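PDB 7CPX: lovastatin nonaketide synthase, polyketide synthase component from Aspergillus terreus, which builds the dihydromonacolin L nonaketide precursor of lovastatin from malonyl-CoA through repeated condensation and reduction with a single methylation, working together with its partner LovC. Local coordinates for residues E1867-H1879 with F1888-N1900. The protein carries 2 engineered substitutions. Sequence-based numbering, arbitrary orientation.
Sequences ETKTIYVHFSCPH and FFYLVQGHVQEGN
H1874 and F1875 both turn their backbone N-H to Q1893 O; the bond from F1875 N is much the straighter, 168° at the hydrogen. F1875 O takes Q1893 N in return. Two residues facing one make a classic beta bulge, which shifts the register of this antiparallel hairpin by one residue. Next to it Y1872 O is gripped from opposite faces of its carbonyl plane, by H1895 N and by H1874 ND1. The second bond, 3.1 Å from H1874 ND1 to Y1872 O, lies in the imidazole plane and fixes the ring's rotation. Held there, H1874 sets its edge on the face of H1895, NE2 over the centre, planes at 52°. Having no side chain, G1894 lets the strands close to 4.1 Å between G1894 CA and V1873 CA, and with the bulge forms the close-packed part. The hairpin belongs to a mixed sheet, where strand 1901-1909 lies beyond 1887-1898 and helix 1935-1953 packs on L1891. I1871 CG1 and V1896 CG1 lie side by side, 3.7 Å apart. Toward solvent, Q1897 CG and amide lie obliquely beside Y1872 CE1 and OH, amide and ring planes 36° apart, and bends at chi2 and chi3 bring K1869 NZ to E1898 OE2, a 2.6 Å salt bridge on the syn lone pair.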
loop_
_atom_site.group_PDB
_atom_site.type_symbol
_atom_site.label_atom_id
_atom_site.label_comp_id
_atom_site.label_asym_id
_atom_site.label_seq_id
_atom_site.Cartn_x
_atom_site.Cartn_y
_atom_site.Cartn_z
ATOM N N GLU A 1867 -57.830 26.042 15.437
ATOM C CA GLU A 1867 -58.576 25.622 14.253
ATOM C C GLU A 1867 -57.684 24.860 13.279
ATOM O O GLU A 1867 -57.701 25.092 12.068
ATOM C CB GLU A 1867 -59.221 26.828 13.571
ATOM C CG GLU A 1867 -60.103 27.657 14.489
ATOM C CD GLU A 1867 -60.702 28.861 13.789
ATOM O OE1 GLU A 1867 -60.440 29.040 12.581
ATOM O OE2 GLU A 1867 -61.433 29.630 14.449
ATOM N N THR A 1868 -56.895 23.933 13.817
ATOM C CA THR A 1868 -56.027 23.125 12.974
ATOM C C THR A 1868 -56.876 22.324 11.996
ATOM O O THR A 1868 -57.563 21.375 12.386
ATOM C CB THR A 1868 -55.158 22.193 13.820
ATOM O OG1 THR A 1868 -54.403 22.966 14.761
ATOM C CG2 THR A 1868 -54.206 21.404 12.936
ATOM N N LYS A 1869 -56.827 22.701 10.723
ATOM C CA LYS A 1869 -57.639 22.059 9.704
ATOM C C LYS A 1869 -57.048 20.712 9.318
ATOM O O LYS A 1869 -55.825 20.552 9.236
ATOM C CB LYS A 1869 -57.745 22.947 8.466
ATOM C CG LYS A 1869 -58.153 24.385 8.756
ATOM C CD LYS A 1869 -59.532 24.481 9.397
ATOM C CE LYS A 1869 -60.628 24.031 8.446
ATOM N NZ LYS A 1869 -61.984 24.253 9.017
ATOM N N THR A 1870 -57.930 19.746 9.075
ATOM C CA THR A 1870 -57.546 18.412 8.631
ATOM C C THR A 1870 -57.679 18.365 7.114
ATOM O O THR A 1870 -58.777 18.527 6.573
ATOM C CB THR A 1870 -58.412 17.343 9.292
ATOM O OG1 THR A 1870 -58.254 17.412 10.714
ATOM C CG2 THR A 1870 -58.015 15.957 8.805
ATOM N N ILE A 1871 -56.560 18.141 6.436
ATOM C CA ILE A 1871 -56.502 18.100 4.982
ATOM C C ILE A 1871 -56.250 16.657 4.572
ATOM O O ILE A 1871 -55.205 16.084 4.895
ATOM C CB ILE A 1871 -55.412 19.029 4.434
ATOM C CG1 ILE A 1871 -55.605 20.448 4.968
ATOM C CG2 ILE A 1871 -55.435 19.023 2.913
ATOM C CD1 ILE A 1871 -54.501 21.400 4.578
ATOM N N TYR A 1872 -57.205 16.068 3.863
ATOM C CA TYR A 1872 -57.033 14.746 3.271
ATOM C C TYR A 1872 -56.323 14.942 1.938
ATOM O O TYR A 1872 -56.931 15.363 0.952
ATOM C CB TYR A 1872 -58.378 14.054 3.102
ATOM C CG TYR A 1872 -59.168 13.947 4.386
ATOM C CD1 TYR A 1872 -59.941 15.006 4.839
ATOM C CD2 TYR A 1872 -59.140 12.787 5.147
ATOM C CE1 TYR A 1872 -60.664 14.914 6.011
ATOM C CE2 TYR A 1872 -59.860 12.685 6.320
ATOM C CZ TYR A 1872 -60.620 13.752 6.748
ATOM O OH TYR A 1872 -61.341 13.659 7.917
ATOM N N VAL A 1873 -55.031 14.644 1.914
ATOM C CA VAL A 1873 -54.172 15.032 0.803
ATOM C C VAL A 1873 -54.381 14.081 -0.366
ATOM O O VAL A 1873 -54.295 12.857 -0.214
ATOM C CB VAL A 1873 -52.701 15.051 1.242
ATOM C CG1 VAL A 1873 -51.815 15.507 0.102
ATOM C CG2 VAL A 1873 -52.521 15.956 2.445
ATOM N N HIS A 1874 -54.657 14.648 -1.540
ATOM C CA HIS A 1874 -54.669 13.901 -2.788
ATOM C C HIS A 1874 -53.314 13.955 -3.477
ATOM O O HIS A 1874 -52.847 12.946 -4.013
ATOM C CB HIS A 1874 -55.739 14.458 -3.730
ATOM C CG HIS A 1874 -57.140 14.253 -3.249
ATOM N ND1 HIS A 1874 -57.515 14.453 -1.938
ATOM C CD2 HIS A 1874 -58.260 13.873 -3.907
ATOM C CE1 HIS A 1874 -58.803 14.197 -1.808
ATOM N NE2 HIS A 1874 -59.280 13.842 -2.987
ATOM N N PHE A 1875 -52.679 15.125 -3.464
ATOM C CA PHE A 1875 -51.378 15.320 -4.081
ATOM C C PHE A 1875 -50.506 16.154 -3.156
ATOM O O PHE A 1875 -51.001 17.001 -2.409
ATOM C CB PHE A 1875 -51.504 16.004 -5.446
ATOM C CG PHE A 1875 -52.396 15.274 -6.406
ATOM C CD1 PHE A 1875 -51.888 14.287 -7.230
ATOM C CD2 PHE A 1875 -53.745 15.572 -6.480
ATOM C CE1 PHE A 1875 -52.706 13.612 -8.113
ATOM C CE2 PHE A 1875 -54.569 14.902 -7.359
ATOM C CZ PHE A 1875 -54.050 13.920 -8.178
ATOM N N SER A 1876 -49.200 15.907 -3.214
ATOM C CA SER A 1876 -48.274 16.617 -2.342
ATOM C C SER A 1876 -46.905 16.708 -2.997
ATOM O O SER A 1876 -46.614 16.000 -3.962
ATOM C CB SER A 1876 -48.147 15.932 -0.978
ATOM O OG SER A 1876 -47.536 14.660 -1.103
ATOM N N CYS A 1877 -46.076 17.595 -2.462
ATOM C CA CYS A 1877 -44.690 17.695 -2.898
ATOM C C CYS A 1877 -43.803 16.855 -1.983
ATOM O O CYS A 1877 -43.826 17.049 -0.763
ATOM C CB CYS A 1877 -44.222 19.145 -2.888
ATOM S SG CYS A 1877 -42.503 19.356 -3.388
ATOM N N PRO A 1878 -43.018 15.917 -2.521
ATOM C CA PRO A 1878 -42.217 15.052 -1.638
ATOM C C PRO A 1878 -41.276 15.818 -0.728
ATOM O O PRO A 1878 -41.084 15.421 0.428
ATOM C CB PRO A 1878 -41.436 14.164 -2.618
ATOM C CG PRO A 1878 -42.098 14.319 -3.936
ATOM C CD PRO A 1878 -42.754 15.653 -3.946
ATOM N N HIS A 1879 -40.684 16.902 -1.215
ATOM C CA HIS A 1879 -39.676 17.650 -0.480
ATOM C C HIS A 1879 -40.300 18.870 0.183
ATOM O O HIS A 1879 -41.140 19.553 -0.410
ATOM C CB HIS A 1879 -38.550 18.086 -1.415
ATOM C CG HIS A 1879 -38.222 17.076 -2.469
ATOM N ND1 HIS A 1879 -37.457 15.959 -2.217
ATOM C CD2 HIS A 1879 -38.563 17.012 -3.778
ATOM C CE1 HIS A 1879 -37.338 15.250 -3.325
ATOM N NE2 HIS A 1879 -38.000 15.868 -4.287
ATOM N N PHE A 1888 -39.509 24.753 7.054
ATOM C CA PHE A 1888 -39.703 23.933 5.867
ATOM C C PHE A 1888 -41.069 23.275 5.934
ATOM O O PHE A 1888 -41.403 22.624 6.930
ATOM C CB PHE A 1888 -38.607 22.874 5.746
ATOM C CG PHE A 1888 -37.263 23.432 5.394
ATOM C CD1 PHE A 1888 -36.465 24.011 6.363
ATOM C CD2 PHE A 1888 -36.795 23.378 4.093
ATOM C CE1 PHE A 1888 -35.227 24.526 6.042
ATOM C CE2 PHE A 1888 -35.557 23.887 3.765
ATOM C CZ PHE A 1888 -34.771 24.466 4.741
ATOM N N PHE A 1889 -41.853 23.447 4.876
ATOM C CA PHE A 1889 -43.203 22.910 4.799
ATOM C C PHE A 1889 -43.381 22.188 3.475
ATOM O O PHE A 1889 -42.903 22.652 2.436
ATOM C CB PHE A 1889 -44.248 24.020 4.929
ATOM C CG PHE A 1889 -44.058 24.895 6.132
ATOM C CD1 PHE A 1889 -43.198 25.978 6.087
ATOM C CD2 PHE A 1889 -44.741 24.639 7.307
ATOM C CE1 PHE A 1889 -43.021 26.788 7.190
ATOM C CE2 PHE A 1889 -44.569 25.444 8.414
ATOM C CZ PHE A 1889 -43.707 26.521 8.357
ATOM N N TYR A 1890 -44.074 21.056 3.516
ATOM C CA TYR A 1890 -44.383 20.297 2.314
ATOM C C TYR A 1890 -45.634 20.871 1.667
ATOM O O TYR A 1890 -46.669 21.007 2.322
ATOM C CB TYR A 1890 -44.601 18.822 2.645
ATOM C CG TYR A 1890 -43.409 18.127 3.256
ATOM C CD1 TYR A 1890 -42.439 17.541 2.458
ATOM C CD2 TYR A 1890 -43.269 18.030 4.632
ATOM C CE1 TYR A 1890 -41.355 16.891 3.012
ATOM C CE2 TYR A 1890 -42.189 17.383 5.196
ATOM C CZ TYR A 1890 -41.234 16.814 4.382
ATOM O OH TYR A 1890 -40.154 16.172 4.941
ATOM N N LEU A 1891 -45.545 21.199 0.385
ATOM C CA LEU A 1891 -46.704 21.716 -0.327
ATOM C C LEU A 1891 -47.667 20.567 -0.595
ATOM O O LEU A 1891 -47.309 19.597 -1.273
ATOM C CB LEU A 1891 -46.277 22.390 -1.627
ATOM C CG LEU A 1891 -47.338 23.187 -2.397
ATOM C CD1 LEU A 1891 -48.326 22.274 -3.108
ATOM C CD2 LEU A 1891 -48.074 24.138 -1.467
ATOM N N VAL A 1892 -48.883 20.672 -0.067
ATOM C CA VAL A 1892 -49.876 19.613 -0.181
ATOM C C VAL A 1892 -51.139 20.188 -0.802
ATOM O O VAL A 1892 -51.435 21.378 -0.671
ATOM C CB VAL A 1892 -50.189 18.975 1.190
ATOM C CG1 VAL A 1892 -48.922 18.422 1.816
ATOM C CG2 VAL A 1892 -50.845 19.992 2.111
ATOM N N GLN A 1893 -51.883 19.325 -1.484
ATOM C CA GLN A 1893 -53.169 19.667 -2.069
ATOM C C GLN A 1893 -54.145 18.547 -1.758
ATOM O O GLN A 1893 -53.766 17.373 -1.760
ATOM C CB GLN A 1893 -53.055 19.868 -3.584
ATOM C CG GLN A 1893 -54.369 20.183 -4.282
ATOM C CD GLN A 1893 -54.211 20.302 -5.785
ATOM O OE1 GLN A 1893 -53.174 19.939 -6.341
ATOM N NE2 GLN A 1893 -55.239 20.813 -6.451
ATOM N N GLY A 1894 -55.395 18.898 -1.486
ATOM C CA GLY A 1894 -56.384 17.871 -1.238
ATOM C C GLY A 1894 -57.642 18.433 -0.610
ATOM O O GLY A 1894 -57.823 19.646 -0.502
ATOM N N HIS A 1895 -58.500 17.511 -0.189
ATOM C CA HIS A 1895 -59.820 17.857 0.311
ATOM C C HIS A 1895 -59.772 18.329 1.757
ATOM O O HIS A 1895 -58.861 17.996 2.519
ATOM C CB HIS A 1895 -60.758 16.654 0.211
ATOM C CG HIS A 1895 -61.144 16.300 -1.190
ATOM N ND1 HIS A 1895 -61.817 15.138 -1.502
ATOM C CD2 HIS A 1895 -60.958 16.954 -2.361
ATOM C CE1 HIS A 1895 -62.029 15.092 -2.805
ATOM N NE2 HIS A 1895 -61.517 16.180 -3.350
ATOM N N VAL A 1896 -60.766 19.130 2.123
ATOM C CA VAL A 1896 -61.094 19.420 3.512
ATOM C C VAL A 1896 -62.600 19.278 3.663
ATOM O O VAL A 1896 -63.362 19.687 2.780
ATOM C CB VAL A 1896 -60.627 20.824 3.949
ATOM C CG1 VAL A 1896 -59.116 20.908 3.906
ATOM C CG2 VAL A 1896 -61.245 21.902 3.075
ATOM N N GLN A 1897 -63.027 18.684 4.773
ATOM C CA GLN A 1897 -64.440 18.415 5.012
ATOM C C GLN A 1897 -65.063 19.627 5.695
ATOM O O GLN A 1897 -64.766 19.917 6.858
ATOM C CB GLN A 1897 -64.614 17.154 5.853
ATOM C CG GLN A 1897 -64.248 15.878 5.118
ATOM C CD GLN A 1897 -64.517 14.635 5.940
ATOM O OE1 GLN A 1897 -64.699 14.707 7.154
ATOM N NE2 GLN A 1897 -64.549 13.484 5.277
ATOM N N GLU A 1898 -65.927 20.331 4.967
ATOM C CA GLU A 1898 -66.660 21.484 5.486
ATOM C C GLU A 1898 -68.142 21.226 5.242
ATOM O O GLU A 1898 -68.633 21.398 4.122
ATOM C CB GLU A 1898 -66.202 22.777 4.819
ATOM C CG GLU A 1898 -64.743 23.122 5.072
ATOM C CD GLU A 1898 -64.463 23.446 6.526
ATOM O OE1 GLU A 1898 -65.428 23.561 7.309
ATOM O OE2 GLU A 1898 -63.276 23.588 6.886
ATOM N N GLY A 1899 -68.855 20.815 6.287
ATOM C CA GLY A 1899 -70.249 20.441 6.116
ATOM C C GLY A 1899 -70.425 19.318 5.120
ATOM O O GLY A 1899 -71.347 19.355 4.296
ATOM N N ASN A 1900 -69.544 18.318 5.170
ATOM C CA ASN A 1900 -69.484 17.202 4.231
ATOM C C ASN A 1900 -69.068 17.636 2.832
ATOM O O ASN A 1900 -69.071 16.809 1.911
ATOM C CB ASN A 1900 -70.815 16.446 4.155
ATOM C CG ASN A 1900 -71.167 15.755 5.456
ATOM O OD1 ASN A 1900 -70.291 15.439 6.260
ATOM N ND2 ASN A 1900 -72.455 15.512 5.669
#